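Local coordinates for protein sniffer CG10964-PA (PDB 1SNY) that binds NADP in a Rossmann-fold pocket and probably works as an NADPH-dependent carbonyl reductase of the short-chain dehydrogenase/reductase family, at residues L35-A40 and T237-I242; Q101-L106 and P147-A152; I169-I174 and L217-V222. All blocks are in the same frame, centred on the assembly; numbering follows the deposited sequence.

Contact 1 of 3, residues L35-A40 and T237-I242; sequences LGLVKA and TSTGQI
In the Rossmann fold of this short-chain dehydrogenase/reductase, helix 32-42, which follows the first strand and the cofactor-binding turn, packs here on helix 235-248, with T239 of the second seated over G36 and L37 of the first. The two short segments cross at -56° with their axes 8.5 Å apart, and the CA atoms of L37 and T239 are 5.2 Å from each other. T239 lays its methyl and hydroxyl on the helix backbone: T239 CG2 stands 3.5 Å from L37 N, and T239 OG1 3.3 Å from G36 O. G36 suits this place because it has no CB, which here would run into T239 CG2. The T239 hydroxyl, set between backbone N and carbonyl carbon (chi1 59°), turns back to hydrogen-bond V235 O in its own helix, while the methyl lies anti to the carbonyl carbon and presses on G36 and L37. L37 adds the apolar half of the joint. L37 CD2 passes T239 CB and ends 3.7 Å from I242 CG2, the leucine and isoleucine side chains meeting at about a right angle. One turn on, A40 directs CB at the other helix, 3.9 Å from T239 O and close to G240 CA. L37 and A40 also rest on V243. With T239 OG1 satisfied within its own helix, the two segments are joined by van der Waals packing, and the bare CA of G36 and the short side chain of A40 let the helix backbones come close.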
loop_
_atom_site.group_PDB
_atom_site.type_symbol
_atom_site.label_atom_id
_atom_site.label_comp_id
_atom_site.label_asym_id
_atom_site.label_seq_id
_atom_site.Cartn_x
_atom_site.Cartn_y
_atom_site.Cartn_z
ATOM N N LEU A 35 -4.215 -7.471 23.591
ATOM C CA LEU A 35 -4.503 -7.959 24.933
ATOM C C LEU A 35 -5.703 -8.902 24.907
ATOM O O LEU A 35 -5.740 -9.899 25.631
ATOM C CB LEU A 35 -4.804 -6.778 25.855
ATOM C CG LEU A 35 -5.170 -7.090 27.306
ATOM C CD1 LEU A 35 -3.975 -7.710 28.022
ATOM C CD2 LEU A 35 -5.602 -5.806 27.996
ATOM N N GLY A 36 -6.685 -8.572 24.073
ATOM C CA GLY A 36 -7.876 -9.391 23.973
ATOM C C GLY A 36 -7.547 -10.774 23.458
ATOM O O GLY A 36 -8.113 -11.770 23.922
ATOM N N LEU A 37 -6.629 -10.836 22.496
ATOM C CA LEU A 37 -6.217 -12.105 21.913
ATOM C C LEU A 37 -5.490 -12.942 22.950
ATOM O O LEU A 37 -5.701 -14.148 23.036
ATOM C CB LEU A 37 -5.304 -11.874 20.705
ATOM C CG LEU A 37 -5.930 -11.298 19.433
ATOM C CD1 LEU A 37 -4.833 -11.043 18.409
ATOM C CD2 LEU A 37 -6.960 -12.269 18.873
ATOM N N VAL A 38 -4.621 -12.302 23.730
ATOM C CA VAL A 38 -3.880 -13.010 24.770
ATOM C C VAL A 38 -4.863 -13.744 25.677
ATOM O O VAL A 38 -4.762 -14.955 25.866
ATOM C CB VAL A 38 -3.048 -12.038 25.639
ATOM C CG1 VAL A 38 -2.338 -12.800 26.743
ATOM C CG2 VAL A 38 -2.043 -11.306 24.779
ATOM N N LYS A 39 -5.827 -13.008 26.222
ATOM C CA LYS A 39 -6.816 -13.596 27.114
ATOM C C LYS A 39 -7.605 -14.715 26.446
ATOM O O LYS A 39 -7.835 -15.760 27.047
ATOM C CB LYS A 39 -7.777 -12.520 27.625
ATOM C CG LYS A 39 -7.103 -11.410 28.415
ATOM C CD LYS A 39 -8.118 -10.371 28.865
ATOM C CE LYS A 39 -7.446 -9.226 29.605
ATOM N NZ LYS A 39 -8.422 -8.154 29.955
ATOM N N ALA A 40 -8.019 -14.498 25.203
ATOM C CA ALA A 40 -8.783 -15.510 24.485
ATOM C C ALA A 40 -7.943 -16.763 24.247
ATOM O O ALA A 40 -8.470 -17.873 24.228
ATOM C CB ALA A 40 -9.272 -14.954 23.156
ATOM N N THR A 237 -15.609 -10.459 22.292
ATOM C CA THR A 237 -16.425 -10.998 21.211
ATOM C C THR A 237 -15.600 -11.152 19.940
ATOM O O THR A 237 -15.638 -12.195 19.279
ATOM C CB THR A 237 -17.627 -10.081 20.909
ATOM O OG1 THR A 237 -18.426 -9.934 22.090
ATOM C CG2 THR A 237 -18.483 -10.672 19.796
ATOM N N SER A 238 -14.856 -10.106 19.596
ATOM C CA SER A 238 -14.029 -10.129 18.400
ATOM C C SER A 238 -12.883 -11.119 18.539
ATOM O O SER A 238 -12.775 -12.065 17.759
ATOM C CB SER A 238 -13.464 -8.734 18.111
ATOM O OG SER A 238 -12.594 -8.766 16.993
ATOM N N THR A 239 -12.031 -10.902 19.535
ATOM C CA THR A 239 -10.882 -11.774 19.755
ATOM C C THR A 239 -11.277 -13.232 19.969
ATOM O O THR A 239 -10.550 -14.140 19.564
ATOM C CB THR A 239 -10.033 -11.294 20.956
ATOM O OG1 THR A 239 -10.839 -11.264 22.137
ATOM C CG2 THR A 239 -9.478 -9.899 20.689
ATOM N N GLY A 240 -12.427 -13.457 20.599
ATOM C CA GLY A 240 -12.876 -14.817 20.823
ATOM C C GLY A 240 -13.095 -15.505 19.490
ATOM O O GLY A 240 -12.607 -16.612 19.252
ATOM N N GLN A 241 -13.826 -14.839 18.603
ATOM C CA GLN A 241 -14.097 -15.398 17.288
ATOM C C GLN A 241 -12.817 -15.445 16.451
ATOM O O GLN A 241 -12.621 -16.368 15.658
ATOM C CB GLN A 241 -15.162 -14.569 16.570
ATOM C CG GLN A 241 -16.450 -14.406 17.360
ATOM C CD GLN A 241 -17.537 -13.704 16.566
ATOM O OE1 GLN A 241 -18.059 -14.247 15.587
ATOM N NE2 GLN A 241 -17.881 -12.488 16.979
ATOM N N ILE A 242 -11.947 -14.453 16.628
ATOM C CA ILE A 242 -10.691 -14.417 15.881
ATOM C C ILE A 242 -9.846 -15.655 16.173
ATOM O O ILE A 242 -9.447 -16.379 15.253
ATOM C CB ILE A 242 -9.864 -13.156 16.218
ATOM C CG1 ILE A 242 -10.594 -11.908 15.708
ATOM C CG2 ILE A 242 -8.472 -13.264 15.594
ATOM C CD1 ILE A 242 -9.822 -10.612 15.888
#

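Contact 2 of 3, residues Q101-L106 and P147-A152; sequences QGLNVL and PLLKKA
The turn G102-L103 runs against the last turns of helix 124-155, G102 CA lying 4.3 Å from A152 CA, and L103 N hydrogen-bonds L148 O over 3.0 Å in a nearly straight bond (163° at the hydrogen). L103 N comes from above the carbonyl plane of L148, while A152 N, the partner within the helix, approaches from the opposite face, so two donors grip this oxygen. G102 CA also lies 3.3 Å from L148 O, a bent CA-H...O contact; a CB at G102 would collide with that oxygen and with A152 N, and the positive phi (60°) likewise suits a glycine. A152 CB stands 3.2 Å from L103 O and, in another direction, meets Q101 O. A152 CA makes a similarly bent CA-H...O contact with Q101 O. The amide of N104 passes nearby, ND2 3.7 Å from A152 CB, but its bonds go to R165 O and, through OD1, to S23 N. L103 meets the helix through its first carbon, CB lying 3.7 Å from L148 CB; with CG anti to the backbone N (chi1 179°), its branches run on to S23 and L25. L149 bends back to the turn, CD2 coming 3.3 Å from L103 O. L103 O is buried without a hydrogen-bond partner in the model, but is met by L149 CA at 3.5 Å, its C-H aimed almost straight at the oxygen. The turn leads into strand 105-108, which lies between strands 23-26 and 167-171 in the parallel sheet. On the helix, L148 packs on V91, I94 and T98 of helix 87-98, and K151 forms a salt bridge with E95, while L106 rests on L141 and A142 of helix 124-155 itself.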
loop_
_atom_site.group_PDB
_atom_site.type_symbol
_atom_site.label_atom_id
_atom_site.label_comp_id
_atom_site.label_asym_id
_atom_site.label_seq_id
_atom_site.Cartn_x
_atom_site.Cartn_y
_atom_site.Cartn_z
ATOM N N GLN A 101 11.465 -26.628 17.896
ATOM C CA GLN A 101 10.040 -26.619 17.597
ATOM C C GLN A 101 9.632 -25.370 16.821
ATOM O O GLN A 101 8.513 -25.293 16.318
ATOM C CB GLN A 101 9.214 -26.734 18.878
ATOM C CG GLN A 101 9.238 -28.130 19.471
ATOM C CD GLN A 101 8.910 -29.195 18.434
ATOM O OE1 GLN A 101 7.790 -29.264 17.925
ATOM N NE2 GLN A 101 9.895 -30.024 18.107
ATOM N N GLY A 102 10.545 -24.404 16.729
ATOM C CA GLY A 102 10.278 -23.169 16.008
ATOM C C GLY A 102 9.111 -22.359 16.551
ATOM O O GLY A 102 8.689 -22.539 17.696
ATOM N N LEU A 103 8.587 -21.462 15.720
ATOM C CA LEU A 103 7.461 -20.612 16.096
ATOM C C LEU A 103 6.293 -20.970 15.188
ATOM O O LEU A 103 6.409 -20.868 13.969
ATOM C CB LEU A 103 7.817 -19.148 15.881
ATOM C CG LEU A 103 6.728 -18.123 16.205
ATOM C CD1 LEU A 103 6.508 -18.085 17.708
ATOM C CD2 LEU A 103 7.142 -16.746 15.675
ATOM N N ASN A 104 5.174 -21.388 15.764
ATOM C CA ASN A 104 4.031 -21.741 14.932
ATOM C C ASN A 104 3.306 -20.553 14.336
ATOM O O ASN A 104 2.861 -20.612 13.193
ATOM C CB ASN A 104 3.011 -22.563 15.717
ATOM C CG ASN A 104 3.593 -23.844 16.242
ATOM O OD1 ASN A 104 3.829 -23.982 17.445
ATOM N ND2 ASN A 104 3.845 -24.794 15.341
ATOM N N VAL A 105 3.171 -19.470 15.096
ATOM C CA VAL A 105 2.428 -18.332 14.572
ATOM C C VAL A 105 2.988 -16.967 14.868
ATOM O O VAL A 105 3.370 -16.671 16.003
ATOM C CB VAL A 105 0.956 -18.340 15.087
ATOM C CG1 VAL A 105 0.206 -17.117 14.570
ATOM C CG2 VAL A 105 0.250 -19.629 14.649
ATOM N N LEU A 106 3.047 -16.137 13.829
ATOM C CA LEU A 106 3.482 -14.761 13.977
ATOM C C LEU A 106 2.200 -13.991 13.747
ATOM O O LEU A 106 1.603 -14.084 12.670
ATOM C CB LEU A 106 4.517 -14.362 12.915
ATOM C CG LEU A 106 4.682 -12.844 12.711
ATOM C CD1 LEU A 106 5.178 -12.196 14.001
ATOM C CD2 LEU A 106 5.648 -12.569 11.564
ATOM N N PRO A 147 13.010 -18.108 9.741
ATOM C CA PRO A 147 13.711 -19.329 10.156
ATOM C C PRO A 147 12.906 -20.128 11.181
ATOM O O PRO A 147 12.781 -21.354 11.071
ATOM C CB PRO A 147 15.026 -18.791 10.723
ATOM C CG PRO A 147 15.278 -17.583 9.858
ATOM C CD PRO A 147 13.906 -16.938 9.808
ATOM N N LEU A 148 12.355 -19.428 12.168
ATOM C CA LEU A 148 11.553 -20.060 13.212
ATOM C C LEU A 148 10.263 -20.664 12.653
ATOM O O LEU A 148 9.847 -21.751 13.061
ATOM C CB LEU A 148 11.197 -19.039 14.292
ATOM C CG LEU A 148 12.320 -18.695 15.282
ATOM C CD1 LEU A 148 11.955 -17.477 16.092
ATOM C CD2 LEU A 148 12.563 -19.885 16.190
ATOM N N LEU A 149 9.624 -19.949 11.734
ATOM C CA LEU A 149 8.376 -20.418 11.136
ATOM C C LEU A 149 8.600 -21.663 10.284
ATOM O O LEU A 149 7.755 -22.561 10.238
ATOM C CB LEU A 149 7.738 -19.297 10.293
ATOM C CG LEU A 149 7.136 -18.105 11.055
ATOM C CD1 LEU A 149 6.862 -16.972 10.083
ATOM C CD2 LEU A 149 5.843 -18.533 11.778
ATOM N N LYS A 150 9.740 -21.723 9.607
ATOM C CA LYS A 150 10.048 -22.870 8.768
ATOM C C LYS A 150 10.377 -24.089 9.615
ATOM O O LYS A 150 10.051 -25.216 9.237
ATOM C CB LYS A 150 11.213 -22.551 7.828
ATOM C CG LYS A 150 10.856 -21.550 6.754
ATOM C CD LYS A 150 12.060 -21.198 5.896
ATOM C CE LYS A 150 11.688 -20.206 4.799
ATOM N NZ LYS A 150 12.894 -19.732 4.065
ATOM N N LYS A 151 11.031 -23.871 10.754
ATOM C CA LYS A 151 11.362 -24.991 11.629
ATOM C C LYS A 151 10.067 -25.592 12.159
ATOM O O LYS A 151 9.916 -26.815 12.221
ATOM C CB LYS A 151 12.234 -24.530 12.798
ATOM C CG LYS A 151 13.642 -24.145 12.393
ATOM C CD LYS A 151 14.481 -23.745 13.593
ATOM C CE LYS A 151 15.885 -23.360 13.165
ATOM N NZ LYS A 151 16.710 -22.935 14.326
ATOM N N ALA A 152 9.125 -24.726 12.529
ATOM C CA ALA A 152 7.844 -25.177 13.054
ATOM C C ALA A 152 7.071 -25.893 11.959
ATOM O O ALA A 152 6.431 -26.913 12.212
ATOM C CB ALA A 152 7.036 -23.997 13.576
#

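Contact 3 of 3, residues I169-I174 and L217-V222; sequences INMSSI and LHPGWV. With NAP (NADP nicotinamide-adenine-dinucleotide phosphate), chain B.
M171 and L217 pair two neighbouring parallel strands: L217 N donates to N170 O (2.9 Å), and S172 N to L217 O, a bond less certain because that oxygen's position is. M171 and L217 lie side by side on one face of the sheet. Selenomethionine M171, with CG anti to the backbone N (chi1 -163°) and its chain bent beyond, also brings SE 3.8 Å from P219 CD in the following loop. I174 CB makes a CH-pi contact over one face of the H218 imidazole, 3.7 Å from its centroid, while G220 N stands over the opposite face. An alanine at H218 would remove the ring and is likely to open a gap between I174 and G220. V222 N hydrogen-bonds O7N of NADP (3.0 Å), V222 O receives a weak bond from N7N, W221 turns its ring edge to O7N, and P219 CD packs 3.6 Å from C5N. As in the Rossmann fold of short-chain dehydrogenases/reductases, the C-terminal strand ends and the loops after them form the nicotinamide side of the pocket. Strand 167-171 also pairs with strand 105-108, helix 187-207 brings K193 and Y189 to the cofactor, and L217 rests on I242 and I246 of helix 235-248.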
loop_
_atom_site.group_PDB
_atom_site.type_symbol
_atom_site.label_atom_id
_atom_site.label_comp_id
_atom_site.label_asym_id
_atom_site.label_seq_id
_atom_site.Cartn_x
_atom_site.Cartn_y
_atom_site.Cartn_z
ATOM N N ILE A 169 -0.297 -14.267 10.573
ATOM C CA ILE A 169 -1.601 -13.631 10.493
ATOM C C ILE A 169 -1.367 -12.134 10.574
ATOM O O ILE A 169 -0.867 -11.626 11.583
ATOM C CB ILE A 169 -2.529 -14.022 11.660
ATOM C CG1 ILE A 169 -2.580 -15.545 11.828
ATOM C CG2 ILE A 169 -3.939 -13.464 11.391
ATOM C CD1 ILE A 169 -3.264 -16.276 10.702
ATOM N N ASN A 170 -1.702 -11.425 9.504
ATOM C CA ASN A 170 -1.529 -9.980 9.495
ATOM C C ASN A 170 -2.841 -9.300 9.811
ATOM O O ASN A 170 -3.811 -9.426 9.062
ATOM C CB ASN A 170 -1.040 -9.488 8.133
ATOM C CG ASN A 170 0.373 -9.939 7.829
ATOM O OD1 ASN A 170 1.245 -9.901 8.699
ATOM N ND2 ASN A 170 0.607 -10.364 6.596
HETATM N N MSE A 171 -2.878 -8.583 10.919
HETATM C CA MSE A 171 -4.099 -7.894 11.279
HETATM C C MSE A 171 -4.274 -6.740 10.312
HETATM O O MSE A 171 -3.499 -5.789 10.326
HETATM C CB MSE A 171 -4.036 -7.378 12.716
HETATM C CG MSE A 171 -5.407 -7.031 13.277
HETATM SE SE MSE A 171 -6.575 -8.562 13.563
HETATM C CE MSE A 171 -6.001 -9.810 12.209
ATOM N N SER A 172 -5.279 -6.844 9.448
ATOM C CA SER A 172 -5.538 -5.802 8.460
ATOM C C SER A 172 -6.802 -5.039 8.840
ATOM O O SER A 172 -7.142 -4.963 10.008
ATOM C CB SER A 172 -5.679 -6.433 7.068
ATOM O OG SER A 172 -5.721 -5.441 6.051
ATOM N N SER A 173 -7.501 -4.480 7.859
ATOM C CA SER A 173 -8.729 -3.726 8.120
ATOM C C SER A 173 -9.613 -3.674 6.881
ATOM O O SER A 173 -9.104 -3.674 5.767
ATOM C CB SER A 173 -8.404 -2.296 8.543
ATOM O OG SER A 173 -9.568 -1.484 8.466
ATOM N N ILE A 174 -10.933 -3.622 7.075
ATOM C CA ILE A 174 -11.850 -3.571 5.935
ATOM C C ILE A 174 -11.626 -2.267 5.172
ATOM O O ILE A 174 -11.944 -2.167 3.986
ATOM C CB ILE A 174 -13.334 -3.661 6.388
ATOM C CG1 ILE A 174 -14.248 -3.849 5.174
ATOM C CG2 ILE A 174 -13.737 -2.395 7.117
ATOM C CD1 ILE A 174 -14.109 -5.186 4.472
ATOM N N LEU A 217 -6.394 -10.464 8.175
ATOM C CA LEU A 217 -7.658 -10.625 8.864
ATOM C C LEU A 217 -8.175 -9.315 9.434
ATOM O O LEU A 217 -7.448 -8.560 10.077
ATOM C CB LEU A 217 -7.509 -11.685 9.974
ATOM C CG LEU A 217 -8.756 -12.094 10.771
ATOM C CD1 LEU A 217 -8.634 -13.552 11.190
ATOM C CD2 LEU A 217 -8.931 -11.197 11.985
ATOM N N HIS A 218 -9.445 -9.044 9.158
ATOM C CA HIS A 218 -10.121 -7.858 9.658
ATOM C C HIS A 218 -10.840 -8.347 10.906
ATOM O O HIS A 218 -11.638 -9.280 10.839
ATOM C CB HIS A 218 -11.132 -7.349 8.626
ATOM C CG HIS A 218 -12.066 -6.307 9.157
ATOM N ND1 HIS A 218 -11.629 -5.108 9.674
ATOM C CD2 HIS A 218 -13.418 -6.289 9.259
ATOM C CE1 HIS A 218 -12.668 -4.395 10.072
ATOM N NE2 HIS A 218 -13.766 -5.089 9.831
ATOM N N PRO A 219 -10.554 -7.736 12.063
ATOM C CA PRO A 219 -11.167 -8.116 13.334
ATOM C C PRO A 219 -12.575 -7.566 13.513
ATOM O O PRO A 219 -13.172 -7.712 14.579
ATOM C CB PRO A 219 -10.196 -7.535 14.353
ATOM C CG PRO A 219 -9.818 -6.232 13.692
ATOM C CD PRO A 219 -9.572 -6.651 12.261
ATOM N N GLY A 220 -13.106 -6.956 12.460
ATOM C CA GLY A 220 -14.423 -6.354 12.544
ATOM C C GLY A 220 -14.221 -5.002 13.203
ATOM O O GLY A 220 -13.092 -4.659 13.557
ATOM N N TRP A 221 -15.285 -4.221 13.360
ATOM C CA TRP A 221 -15.149 -2.921 14.010
ATOM C C TRP A 221 -15.291 -3.153 15.513
ATOM O O TRP A 221 -16.381 -3.447 16.006
ATOM C CB TRP A 221 -16.221 -1.949 13.502
ATOM C CG TRP A 221 -16.003 -0.536 13.962
ATOM C CD1 TRP A 221 -14.872 -0.026 14.536
ATOM C CD2 TRP A 221 -16.930 0.552 13.868
ATOM N NE1 TRP A 221 -15.037 1.309 14.807
ATOM C CE2 TRP A 221 -16.291 1.692 14.408
ATOM C CE3 TRP A 221 -18.239 0.677 13.380
ATOM C CZ2 TRP A 221 -16.918 2.943 14.475
ATOM C CZ3 TRP A 221 -18.861 1.921 13.447
ATOM C CH2 TRP A 221 -18.197 3.037 13.992
ATOM N N VAL A 222 -14.179 -3.025 16.234
ATOM C CA VAL A 222 -14.153 -3.270 17.676
ATOM C C VAL A 222 -13.945 -2.012 18.514
ATOM O O VAL A 222 -13.240 -1.091 18.105
ATOM C CB VAL A 222 -13.036 -4.281 18.026
ATOM C CG1 VAL A 222 -13.139 -4.702 19.486
ATOM C CG2 VAL A 222 -13.129 -5.488 17.104
HETATM P PA NAP B . -4.850 0.129 19.692
HETATM O O1A NAP B . -4.430 1.438 19.380
HETATM O O2A NAP B . -5.740 -0.256 20.855
HETATM O O5B NAP B . -3.573 -0.823 19.838
HETATM C C5B NAP B . -2.473 -0.691 18.899
HETATM C C4B NAP B . -1.399 -1.607 19.566
HETATM O O4B NAP B . -0.196 -1.567 18.666
HETATM C C3B NAP B . -0.844 -1.098 20.933
HETATM O O3B NAP B . -0.561 -2.263 21.724
HETATM C C2B NAP B . 0.383 -0.310 20.527
HETATM O O2B NAP B . 1.357 -0.082 21.536
HETATM C C1B NAP B . 0.953 -1.162 19.370
HETATM N N9A NAP B . 1.879 -0.351 18.597
HETATM C C8A NAP B . 1.706 0.781 17.827
HETATM N N7A NAP B . 2.826 1.241 17.280
HETATM C C5A NAP B . 3.787 0.346 17.727
HETATM C C6A NAP B . 5.172 0.310 17.487
HETATM N N6A NAP B . 5.898 1.179 16.739
HETATM N N1A NAP B . 5.895 -0.739 18.085
HETATM C C2A NAP B . 5.255 -1.701 18.884
HETATM N N3A NAP B . 3.892 -1.685 19.140
HETATM C C4A NAP B . 3.201 -0.642 18.539
HETATM O O3 NAP B . -5.569 -0.488 18.429
HETATM P PN NAP B . -6.285 -1.865 18.157
HETATM O O1N NAP B . -7.710 -1.650 17.854
HETATM O O2N NAP B . -5.972 -2.739 19.320
HETATM O O5D NAP B . -5.582 -2.341 16.820
HETATM C C5D NAP B . -5.069 -3.713 16.706
HETATM C C4D NAP B . -4.871 -4.021 15.233
HETATM O O4D NAP B . -6.160 -4.217 14.597
HETATM C C3D NAP B . -4.170 -2.906 14.391
HETATM O O3D NAP B . -3.234 -3.486 13.451
HETATM C C2D NAP B . -5.345 -2.201 13.730
HETATM O O2D NAP B . -4.989 -1.478 12.572
HETATM C C1D NAP B . -6.263 -3.327 13.437
HETATM N N1N NAP B . -7.709 -3.024 13.358
HETATM C C2N NAP B . -8.504 -2.500 14.428
HETATM C C3N NAP B . -9.866 -2.275 14.172
HETATM C C7N NAP B . -10.765 -1.717 15.283
HETATM O O7N NAP B . -11.936 -1.546 14.996
HETATM N N7N NAP B . -10.289 -1.444 16.467
HETATM C C4N NAP B . -10.458 -2.565 12.860
HETATM C C5N NAP B . -9.620 -3.082 11.843
HETATM C C6N NAP B . -8.240 -3.318 12.074
HETATM P P2B NAP B . 1.358 1.248 22.500
HETATM O O1X NAP B . 0.313 0.973 23.586
HETATM O O2X NAP B . 2.764 1.233 23.001
HETATM O O3X NAP B . 0.972 2.438 21.635
#

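Overall arrangement
Contacts 1 and 3 meet directly, their centres 12 Å apart: S238 OG is 2.7 Å from P219 O, probably a hydrogen bond, and I242 CD1 lies 3.5 Å from P219 CB. Helix 235-248 thus touches both helix 32-42 and the loop that holds the nicotinamide. Contact 2 lies on the other side of the chain's centre from contact 3, 23 Å between centres, yet the two are joined through neighbouring strands, with L106 O 2.8 Å from I169 N. Only contact 3 touches NADP. Measured between nearest atoms, the side chain of I242 in contact 1 is about 7 Å from the bound NADP, and the side chain of L106 in contact 2 is about 12 Å from it.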